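Local coordinates for malonyl acyl carrier protein transacylase (Streptococcus pneumoniae, PDB 3IM8), which probably transfers the malonyl group from malonyl-CoA to the holo acyl carrier protein, supplying the building block for fatty acid synthesis, at residues A[225-233]-A[246-257]. Numbering follows the deposited sequence.
Sequences PLVGNTEAA and RQVKEPVRFYES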
ATOM      1  N   PRO A 225      16.709  -4.942  -2.312  1.00 24.55           N
ATOM      2  CA  PRO A 225      16.123  -4.074  -3.299  1.00 23.83           C
ATOM      3  C   PRO A 225      14.618  -3.921  -3.039  1.00 23.39           C
ATOM      4  O   PRO A 225      13.951  -4.901  -2.661  1.00 23.21           O
ATOM      5  CB  PRO A 225      16.378  -4.785  -4.631  1.00 24.32           C
ATOM      6  CG  PRO A 225      17.514  -5.815  -4.335  1.00 24.07           C
ATOM      7  CD  PRO A 225      17.324  -6.159  -2.881  1.00 24.77           C
ATOM      8  N   LEU A 226      14.127  -2.694  -3.210  1.00 22.06           N
ATOM      9  CA  LEU A 226      12.689  -2.337  -3.094  1.00 22.10           C
ATOM     10  C   LEU A 226      12.207  -1.787  -4.441  1.00 22.19           C
ATOM     11  O   LEU A 226      12.849  -0.919  -5.006  1.00 23.61           O
ATOM     12  CB  LEU A 226      12.480  -1.299  -1.993  1.00 20.98           C
ATOM     13  CG  LEU A 226      11.047  -0.733  -1.823  1.00 20.82           C
ATOM     14  CD1 LEU A 226      10.832  -0.345  -0.413  1.00 18.49           C
ATOM     15  CD2 LEU A 226      10.789   0.514  -2.668  1.00 19.46           C
ATOM     16  N   VAL A 227      11.097  -2.318  -4.969  1.00 22.32           N
ATOM     17  CA  VAL A 227      10.472  -1.816  -6.193  1.00 20.40           C
ATOM     18  C   VAL A 227       9.427  -0.757  -5.833  1.00 20.80           C
ATOM     19  O   VAL A 227       8.411  -1.060  -5.194  1.00 21.58           O
ATOM     20  CB  VAL A 227       9.876  -2.974  -7.020  1.00 20.46           C
ATOM     21  CG1 VAL A 227       9.273  -2.471  -8.306  1.00 18.61           C
ATOM     22  CG2 VAL A 227      10.974  -4.015  -7.333  1.00 20.70           C
ATOM     23  N   GLY A 228       9.678   0.501  -6.204  1.00 20.49           N
ATOM     24  CA  GLY A 228       8.778   1.580  -5.798  1.00 20.21           C
ATOM     25  C   GLY A 228       7.492   1.679  -6.590  1.00 20.08           C
ATOM     26  O   GLY A 228       7.436   1.354  -7.769  1.00 19.77           O
ATOM     27  N   ASN A 229       6.443   2.158  -5.932  1.00 20.95           N
ATOM     28  CA  ASN A 229       5.108   2.300  -6.518  1.00 20.48           C
ATOM     29  C   ASN A 229       5.059   3.261  -7.709  1.00 20.09           C
ATOM     30  O   ASN A 229       4.367   3.022  -8.723  1.00 18.66           O
ATOM     31  CB  ASN A 229       4.149   2.824  -5.426  1.00 20.99           C
ATOM     32  CG  ASN A 229       3.714   1.744  -4.420  1.00 20.09           C
ATOM     33  OD1 ASN A 229       3.964   0.510  -4.572  1.00 21.29           O
ATOM     34  ND2 ASN A 229       3.037   2.199  -3.410  1.00 15.00           N
ATOM     35  N   THR A 230       5.803   4.357  -7.566  1.00 21.21           N
ATOM     36  CA  THR A 230       5.674   5.504  -8.476  1.00 21.76           C
ATOM     37  C   THR A 230       6.329   5.195  -9.824  1.00 22.88           C
ATOM     38  O   THR A 230       5.656   5.268 -10.891  1.00 21.93           O
ATOM     39  CB  THR A 230       6.220   6.805  -7.821  1.00 21.75           C
ATOM     40  OG1 THR A 230       5.614   6.976  -6.541  1.00 19.92           O
ATOM     41  CG2 THR A 230       5.959   7.998  -8.696  1.00 22.19           C
ATOM     42  N   GLU A 231       7.597   4.766  -9.759  1.00 22.93           N
ATOM     43  CA  GLU A 231       8.378   4.541 -10.972  1.00 24.24           C
ATOM     44  C   GLU A 231       8.361   3.093 -11.432  1.00 24.11           C
ATOM     45  O   GLU A 231       8.817   2.799 -12.521  1.00 23.42           O
ATOM     46  CB  GLU A 231       9.830   4.961 -10.761  1.00 26.14           C
ATOM     47  CG  GLU A 231      10.018   6.436 -10.375  1.00 31.80           C
ATOM     48  CD  GLU A 231       9.977   7.398 -11.567  1.00 39.14           C
ATOM     49  OE1 GLU A 231       8.902   7.651 -12.176  1.00 40.58           O
ATOM     50  OE2 GLU A 231      11.058   7.947 -11.874  1.00 44.74           O
ATOM     51  N   ALA A 232       7.787   2.201 -10.616  1.00 23.66           N
ATOM     52  CA  ALA A 232       7.832   0.748 -10.856  1.00 22.74           C
ATOM     53  C   ALA A 232       9.281   0.370 -11.180  1.00 22.90           C
ATOM     54  O   ALA A 232       9.546  -0.246 -12.196  1.00 22.59           O
ATOM     55  CB  ALA A 232       6.889   0.348 -11.953  1.00 22.68           C
ATOM     56  N   ALA A 233      10.210   0.758 -10.300  1.00 22.23           N
ATOM     57  CA  ALA A 233      11.630   0.476 -10.501  1.00 22.11           C
ATOM     58  C   ALA A 233      12.278   0.314  -9.139  1.00 22.06           C
ATOM     59  O   ALA A 233      11.700   0.735  -8.124  1.00 22.67           O
ATOM     60  CB  ALA A 233      12.279   1.639 -11.276  1.00 22.56           C
ATOM     61  N   ARG A 246       6.146  12.292  -4.182  1.00 23.73           N
ATOM     62  CA  ARG A 246       5.265  12.113  -5.365  1.00 23.82           C
ATOM     63  C   ARG A 246       4.262  10.968  -5.224  1.00 22.83           C
ATOM     64  O   ARG A 246       3.161  11.037  -5.772  1.00 21.97           O
ATOM     65  CB  ARG A 246       6.078  11.963  -6.643  1.00 23.75           C
ATOM     66  CG  ARG A 246       6.891  13.253  -6.958  1.00 27.40           C
ATOM     67  CD  ARG A 246       7.372  13.274  -8.392  1.00 30.20           C
ATOM     68  NE  ARG A 246       8.353  12.229  -8.637  1.00 31.55           N
ATOM     69  CZ  ARG A 246       8.249  11.262  -9.551  1.00 31.90           C
ATOM     70  NH1 ARG A 246       7.195  11.140 -10.336  1.00 30.82           N
ATOM     71  NH2 ARG A 246       9.227  10.396  -9.681  1.00 33.45           N
ATOM     72  N   GLN A 247       4.654   9.918  -4.502  1.00 22.85           N
ATOM     73  CA  GLN A 247       3.812   8.732  -4.372  1.00 24.19           C
ATOM     74  C   GLN A 247       2.356   9.033  -3.993  1.00 23.79           C
ATOM     75  O   GLN A 247       1.456   8.385  -4.540  1.00 24.95           O
ATOM     76  CB  GLN A 247       4.414   7.719  -3.388  1.00 23.75           C
ATOM     77  CG  GLN A 247       3.691   6.397  -3.301  1.00 26.19           C
ATOM     78  CD  GLN A 247       3.558   5.934  -1.830  1.00 30.75           C
ATOM     79  OE1 GLN A 247       3.267   6.744  -0.928  1.00 34.29           O
ATOM     80  NE2 GLN A 247       3.779   4.643  -1.590  1.00 30.78           N
ATOM     81  N   VAL A 248       2.134   9.991  -3.087  1.00 23.88           N
ATOM     82  CA  VAL A 248       0.775  10.325  -2.568  1.00 23.88           C
ATOM     83  C   VAL A 248      -0.112  11.014  -3.631  1.00 23.74           C
ATOM     84  O   VAL A 248      -1.342  10.960  -3.586  1.00 22.61           O
ATOM     85  CB  VAL A 248       0.793  11.068  -1.148  1.00 24.76           C
ATOM     86  CG1 VAL A 248       1.430  10.212  -0.057  1.00 24.45           C
ATOM     87  CG2 VAL A 248       1.500  12.421  -1.205  1.00 26.17           C
ATOM     88  N   LYS A 249       0.533  11.591  -4.645  1.00 24.30           N
ATOM     89  CA  LYS A 249      -0.184  12.336  -5.675  1.00 23.85           C
ATOM     90  C   LYS A 249      -0.002  11.755  -7.079  1.00 23.31           C
ATOM     91  O   LYS A 249      -0.450  12.362  -8.037  1.00 23.10           O
ATOM     92  CB  LYS A 249       0.232  13.835  -5.627  1.00 24.19           C
ATOM     93  CG  LYS A 249       1.697  14.066  -6.091  1.00 25.37           C
ATOM     94  CD  LYS A 249       2.104  15.538  -6.134  1.00 27.63           C
ATOM     95  CE  LYS A 249       3.591  15.618  -5.898  1.00 30.76           C
ATOM     96  NZ  LYS A 249       4.094  16.903  -6.375  1.00 35.03           N
ATOM     97  N   GLU A 250       0.669  10.605  -7.223  1.00 23.63           N
ATOM     98  CA  GLU A 250       0.837   9.942  -8.550  1.00 22.79           C
ATOM     99  C   GLU A 250       0.341   8.471  -8.556  1.00 22.53           C
ATOM    100  O   GLU A 250       0.177   7.873  -7.477  1.00 23.16           O
ATOM    101  CB  GLU A 250       2.303  10.045  -8.995  1.00 22.73           C
ATOM    102  CG  GLU A 250       2.682  11.469  -9.315  1.00 25.38           C
ATOM    103  CD  GLU A 250       4.074  11.628  -9.871  1.00 26.90           C
ATOM    104  OE1 GLU A 250       4.584  10.725 -10.563  1.00 27.01           O
ATOM    105  OE2 GLU A 250       4.644  12.691  -9.617  1.00 28.55           O
ATOM    106  N   PRO A 251       0.081   7.880  -9.749  1.00 22.32           N
ATOM    107  CA  PRO A 251      -0.458   6.497  -9.802  1.00 21.82           C
ATOM    108  C   PRO A 251       0.456   5.470  -9.099  1.00 21.67           C
ATOM    109  O   PRO A 251       1.656   5.550  -9.191  1.00 20.88           O
ATOM    110  CB  PRO A 251      -0.580   6.206 -11.300  1.00 21.07           C
ATOM    111  CG  PRO A 251      -0.586   7.558 -11.973  1.00 21.87           C
ATOM    112  CD  PRO A 251       0.174   8.490 -11.101  1.00 21.50           C
ATOM    113  N   VAL A 252      -0.140   4.544  -8.358  1.00 22.55           N
ATOM    114  CA  VAL A 252       0.532   3.306  -7.917  1.00 22.79           C
ATOM    115  C   VAL A 252       0.522   2.206  -9.009  1.00 22.65           C
ATOM    116  O   VAL A 252      -0.509   1.740  -9.475  1.00 22.65           O
ATOM    117  CB  VAL A 252      -0.083   2.794  -6.614  1.00 22.95           C
ATOM    118  CG1 VAL A 252       0.541   1.446  -6.195  1.00 23.14           C
ATOM    119  CG2 VAL A 252       0.081   3.822  -5.495  1.00 22.83           C
ATOM    120  N   ARG A 253       1.702   1.807  -9.429  1.00 23.35           N
ATOM    121  CA  ARG A 253       1.832   0.961 -10.609  1.00 23.64           C
ATOM    122  C   ARG A 253       2.221  -0.425 -10.123  1.00 23.73           C
ATOM    123  O   ARG A 253       3.414  -0.801 -10.116  1.00 23.69           O
ATOM    124  CB  ARG A 253       2.840   1.554 -11.610  1.00 23.41           C
ATOM    125  CG  ARG A 253       2.381   2.856 -12.202  1.00 24.70           C
ATOM    126  CD  ARG A 253       3.402   3.423 -13.226  1.00 26.62           C
ATOM    127  NE  ARG A 253       2.886   4.656 -13.843  1.00 27.72           N
ATOM    128  CZ  ARG A 253       2.056   4.716 -14.906  1.00 29.05           C
ATOM    129  NH1 ARG A 253       1.622   3.611 -15.535  1.00 27.97           N
ATOM    130  NH2 ARG A 253       1.644   5.904 -15.344  1.00 26.78           N
ATOM    131  N   PHE A 254       1.201  -1.170  -9.675  1.00 23.05           N
ATOM    132  CA  PHE A 254       1.452  -2.457  -9.033  1.00 22.94           C
ATOM    133  C   PHE A 254       1.911  -3.536 -10.033  1.00 22.64           C
ATOM    134  O   PHE A 254       2.941  -4.155  -9.803  1.00 22.66           O
ATOM    135  CB  PHE A 254       0.244  -2.942  -8.188  1.00 21.82           C
ATOM    136  CG  PHE A 254       0.537  -4.198  -7.379  1.00 21.64           C
ATOM    137  CD1 PHE A 254       0.018  -5.433  -7.779  1.00 20.30           C
ATOM    138  CD2 PHE A 254       1.355  -4.137  -6.234  1.00 21.48           C
ATOM    139  CE1 PHE A 254       0.269  -6.578  -7.062  1.00 19.23           C
ATOM    140  CE2 PHE A 254       1.667  -5.293  -5.497  1.00 20.96           C
ATOM    141  CZ  PHE A 254       1.111  -6.532  -5.906  1.00 21.19           C
ATOM    142  N   TYR A 255       1.180  -3.748 -11.133  1.00 22.88           N
ATOM    143  CA  TYR A 255       1.522  -4.889 -12.018  1.00 23.55           C
ATOM    144  C   TYR A 255       2.866  -4.722 -12.690  1.00 24.23           C
ATOM    145  O   TYR A 255       3.593  -5.693 -12.873  1.00 23.89           O
ATOM    146  CB  TYR A 255       0.411  -5.254 -13.018  1.00 23.73           C
ATOM    147  CG  TYR A 255       0.004  -4.202 -14.042  1.00 23.85           C
ATOM    148  CD1 TYR A 255      -1.178  -3.470 -13.882  1.00 24.51           C
ATOM    149  CD2 TYR A 255       0.777  -3.978 -15.197  1.00 25.14           C
ATOM    150  CE1 TYR A 255      -1.586  -2.528 -14.825  1.00 25.60           C
ATOM    151  CE2 TYR A 255       0.388  -3.041 -16.146  1.00 26.93           C
ATOM    152  CZ  TYR A 255      -0.799  -2.324 -15.953  1.00 26.74           C
ATOM    153  OH  TYR A 255      -1.194  -1.404 -16.869  1.00 27.44           O
ATOM    154  N   GLU A 256       3.207  -3.468 -13.017  1.00 24.87           N
ATOM    155  CA  GLU A 256       4.527  -3.180 -13.591  1.00 24.88           C
ATOM    156  C   GLU A 256       5.605  -3.514 -12.597  1.00 23.36           C
ATOM    157  O   GLU A 256       6.650  -4.040 -12.982  1.00 22.90           O
ATOM    158  CB  GLU A 256       4.647  -1.714 -13.933  1.00 26.10           C
ATOM    159  CG  GLU A 256       3.816  -1.319 -15.140  1.00 32.02           C
ATOM    160  CD  GLU A 256       3.676   0.174 -15.207  1.00 37.51           C
ATOM    161  OE1 GLU A 256       2.487   0.665 -15.180  1.00 39.81           O
ATOM    162  OE2 GLU A 256       4.770   0.820 -15.224  1.00 37.73           O
ATOM    163  N   SER A 257       5.357  -3.195 -11.323  1.00 21.88           N
ATOM    164  CA  SER A 257       6.277  -3.562 -10.250  1.00 21.12           C
ATOM    165  C   SER A 257       6.457  -5.094 -10.113  1.00 21.63           C
ATOM    166  O   SER A 257       7.570  -5.565  -9.851  1.00 21.40           O
ATOM    167  CB  SER A 257       5.819  -2.954  -8.918  1.00 20.86           C
ATOM    168  OG  SER A 257       5.748  -1.553  -9.054  1.00 20.40           O
TER
HETATM  169  O   HOH W   1       5.867  -1.030  -6.182  1.00 22.81           O
HETATM  170  O   HOH W   2       2.818   6.482  -6.681  1.00 20.65           O
HETATM  171  O   HOH W   3       3.431   6.218 -11.305  1.00 21.54           O
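Asn229 and Thr230 carry the loop 225-233 into the bend of 246-257, which leaves helix 240-247, passes through the short edge strand 252-253 and enters helix 254-263. This lies in the acyl transferase domain beside the predicted active-site pair Ser90 and His199. The main-chain tie is Arg253 N donating to Asn229 O at 3.0 Å. The Asn229 side chain runs alongside Val252, whose CG1 rests 3.6 Å from Asn229 CG; Val252 also touches His199. Across from it lies the Gln247 amide, its plane turned 22° from that of Asn229; Gln247 NE2 is hydrogen-bonded to Ser90 O and Gln247 OE1 to Arg115 NH2, while Gln247 O takes a hydrogen bond from His199 ND1. The loop thus packs against residues that touch the His199 side chain and the backbone of Ser90, and the Asn229 side chain itself comes within about 4 Å of that of Ser90.

Thr230 sends its two branches to different partners. With CG2 anti to the backbone N, chi1 -52° brings OG1 to 3.3 Å from Gln247 CA, and OG1 and Pro251 O share a water. The methyl CG2 lies over a face of the Arg246 guanidinium, near Glu250 OE1. Arg246 NH1 meets Glu250 OE1 at 2.7 Å, and Glu231 adds a long salt bridge to NH2, its carboxylate nearly perpendicular to the guanidinium.

At the other end Ala232 CB packs 3.6 Å from Glu256 CB, at the start of the helix whose N-cap position is Arg253. Ser257 OG, donating to Arg253 O at 2.7 Å, also accepts from a water that donates to Val227 O.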